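Side-chain contact in TetR-family transcriptional regulator (Pectobacterium atrosepticum, PDB 2HYT), which probably acts as a dimeric transcription regulator of the TetR family, binding cis-regulatory DNA through a helix-turn-helix motif: residues A82-D85 against W86-F89. Sequence-based numbering, arbitrary orientation.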
ATOM      1  N   ALA A  82       2.923   4.732 -27.207  1.00 27.89           N
ATOM      2  CA  ALA A  82       4.326   5.077 -27.191  1.00 30.39           C
ATOM      3  C   ALA A  82       5.062   4.678 -28.440  1.00 31.25           C
ATOM      4  O   ALA A  82       4.876   3.574 -28.953  1.00 33.82           O
ATOM      5  CB  ALA A  82       4.998   4.458 -25.977  1.00 29.54           C
ATOM      6  N   GLU A  83       5.933   5.599 -28.863  1.00 34.19           N
ATOM      7  CA  GLU A  83       6.853   5.426 -29.977  1.00 38.63           C
ATOM      8  C   GLU A  83       8.066   4.594 -29.562  1.00 38.10           C
ATOM      9  O   GLU A  83       8.510   3.721 -30.314  1.00 42.46           O
ATOM     10  CB  GLU A  83       7.325   6.798 -30.453  1.00 39.39           C
ATOM     11  N   ASP A  84       8.585   4.852 -28.353  1.00 32.62           N
ATOM     12  CA  ASP A  84       9.648   4.023 -27.766  1.00 28.62           C
ATOM     13  C   ASP A  84       9.056   3.357 -26.518  1.00 25.00           C
ATOM     14  O   ASP A  84       8.521   4.046 -25.691  1.00 22.53           O
ATOM     15  CB  ASP A  84      10.833   4.879 -27.350  1.00 27.24           C
ATOM     16  CG  ASP A  84      11.926   4.060 -26.734  1.00 30.46           C
ATOM     17  OD1 ASP A  84      12.616   3.349 -27.472  1.00 32.92           O
ATOM     18  OD2 ASP A  84      12.056   4.051 -25.509  1.00 29.97           O
ATOM     19  N   ASP A  85       9.145   2.043 -26.397  1.00 21.52           N
ATOM     20  CA  ASP A  85       8.407   1.381 -25.339  1.00 23.47           C
ATOM     21  C   ASP A  85       8.989   1.639 -23.943  1.00 21.08           C
ATOM     22  O   ASP A  85       8.230   1.720 -22.958  1.00 21.96           O
ATOM     23  CB  ASP A  85       8.242  -0.084 -25.636  1.00 25.95           C
ATOM     24  CG  ASP A  85       7.426  -0.316 -26.932  1.00 31.74           C
ATOM     25  OD1 ASP A  85       6.577   0.546 -27.255  1.00 41.84           O
ATOM     26  OD2 ASP A  85       7.682  -1.297 -27.628  1.00 33.45           O
ATOM     27  N   TRP A  86      10.302   1.792 -23.863  1.00 19.51           N
ATOM     28  CA  TRP A  86      10.900   2.147 -22.565  1.00 18.62           C
ATOM     29  C   TRP A  86      10.438   3.534 -22.127  1.00 18.42           C
ATOM     30  O   TRP A  86      10.034   3.733 -20.964  1.00 19.22           O
ATOM     31  CB  TRP A  86      12.420   2.115 -22.618  1.00 20.71           C
ATOM     32  CG  TRP A  86      13.038   2.554 -21.337  1.00 21.42           C
ATOM     33  CD1 TRP A  86      13.813   3.662 -21.153  1.00 25.02           C
ATOM     34  CD2 TRP A  86      12.935   1.920 -20.048  1.00 22.36           C
ATOM     35  NE1 TRP A  86      14.191   3.761 -19.835  1.00 23.73           N
ATOM     36  CE2 TRP A  86      13.674   2.704 -19.137  1.00 22.03           C
ATOM     37  CE3 TRP A  86      12.322   0.772 -19.585  1.00 22.21           C
ATOM     38  CZ2 TRP A  86      13.791   2.370 -17.773  1.00 23.26           C
ATOM     39  CZ3 TRP A  86      12.432   0.448 -18.241  1.00 24.37           C
ATOM     40  CH2 TRP A  86      13.193   1.232 -17.361  1.00 24.03           C
ATOM     41  N   GLU A  87      10.447   4.490 -23.045  1.00 17.05           N
ATOM     42  CA  GLU A  87      10.005   5.849 -22.706  0.50 20.47           C
ATOM     43  C   GLU A  87       8.513   5.855 -22.394  1.00 19.17           C
ATOM     44  O   GLU A  87       8.067   6.586 -21.527  1.00 19.76           O
ATOM     45  CB  GLU A  87      10.352   6.836 -23.823  0.50 21.66           C
ATOM     46  CG  GLU A  87      11.844   6.971 -24.084  0.50 27.54           C
ATOM     47  CD  GLU A  87      12.624   7.522 -22.901  0.50 31.48           C
ATOM     48  OE1 GLU A  87      12.064   8.308 -22.114  0.50 40.61           O
ATOM     49  OE2 GLU A  87      13.805   7.167 -22.772  0.50 36.33           O
ATOM     50  N   GLY A  88       7.743   5.003 -23.067  1.00 18.54           N
ATOM     51  CA  GLY A  88       6.338   4.890 -22.767  1.00 19.86           C
ATOM     52  C   GLY A  88       6.100   4.359 -21.346  1.00 19.66           C
ATOM     53  O   GLY A  88       5.158   4.757 -20.645  1.00 17.63           O
ATOM     54  N   PHE A  89       6.941   3.426 -20.925  1.00 18.61           N
ATOM     55  CA  PHE A  89       6.859   2.872 -19.568  1.00 19.16           C
ATOM     56  C   PHE A  89       7.221   3.944 -18.541  1.00 17.43           C
ATOM     57  O   PHE A  89       6.506   4.101 -17.552  1.00 18.92           O
ATOM     58  CB  PHE A  89       7.796   1.648 -19.471  1.00 20.27           C
ATOM     59  CG  PHE A  89       8.167   1.280 -18.063  1.00 22.35           C
ATOM     60  CD1 PHE A  89       7.308   0.585 -17.290  1.00 29.38           C
ATOM     61  CD2 PHE A  89       9.407   1.620 -17.538  1.00 22.49           C
ATOM     62  CE1 PHE A  89       7.656   0.218 -15.992  1.00 22.09           C
ATOM     63  CE2 PHE A  89       9.763   1.254 -16.263  1.00 24.21           C
ATOM     64  CZ  PHE A  89       8.866   0.549 -15.473  1.00 23.89           C
TER
HETATM   65  O   HOH W   1      12.462   1.054 -25.928  1.00 29.06           O
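The flat carboxylate of D84 meets the backbone N-H of E87: OD2 accepts from E87 N on its anti side, 3.0 Å away and 18° out of the carboxylate plane, while E87 CG and a bridging water flank its two faces obliquely. This is an N-cap, with D84 closing the first turn of helix 85-98 at the end of the loop that follows helix 56-81. The acid reaches the N-H because its CG stands anti to the backbone N (chi1 179°), beside the carbonyl carbon. Its other oxygen, OD1, accepts from the water, which in turn accepts from W86 N, so a bridge runs from the cap to a second N-H of the turn. In the modelled conformer of E87, its CG lies 3.3 Å from D84 OD2. In that same conformer D84 OD2 and E87 OE2 are 4.5 Å apart, a like-charge approach probably eased by R197, which forms a salt bridge with D84, and by R90, which pairs with E87. The negative charge at the helix start should also suit the helix dipole. The W86 side chain runs off from the cap and packs on V144, V145 and L193 in loops, while F89 packs the helix start against L135, I136 and L139 of helix 122-141. D85 turns its carboxylate to Q142, and its carbonyl O accepts from F89 N at 3.0 Å. Beside the cap, an i to i+4 backbone bond joins G88 N to D84 O at 2.9 Å. The loop before the cap folds over the first turn, and A82 CB rests 3.5 Å from G88 CA.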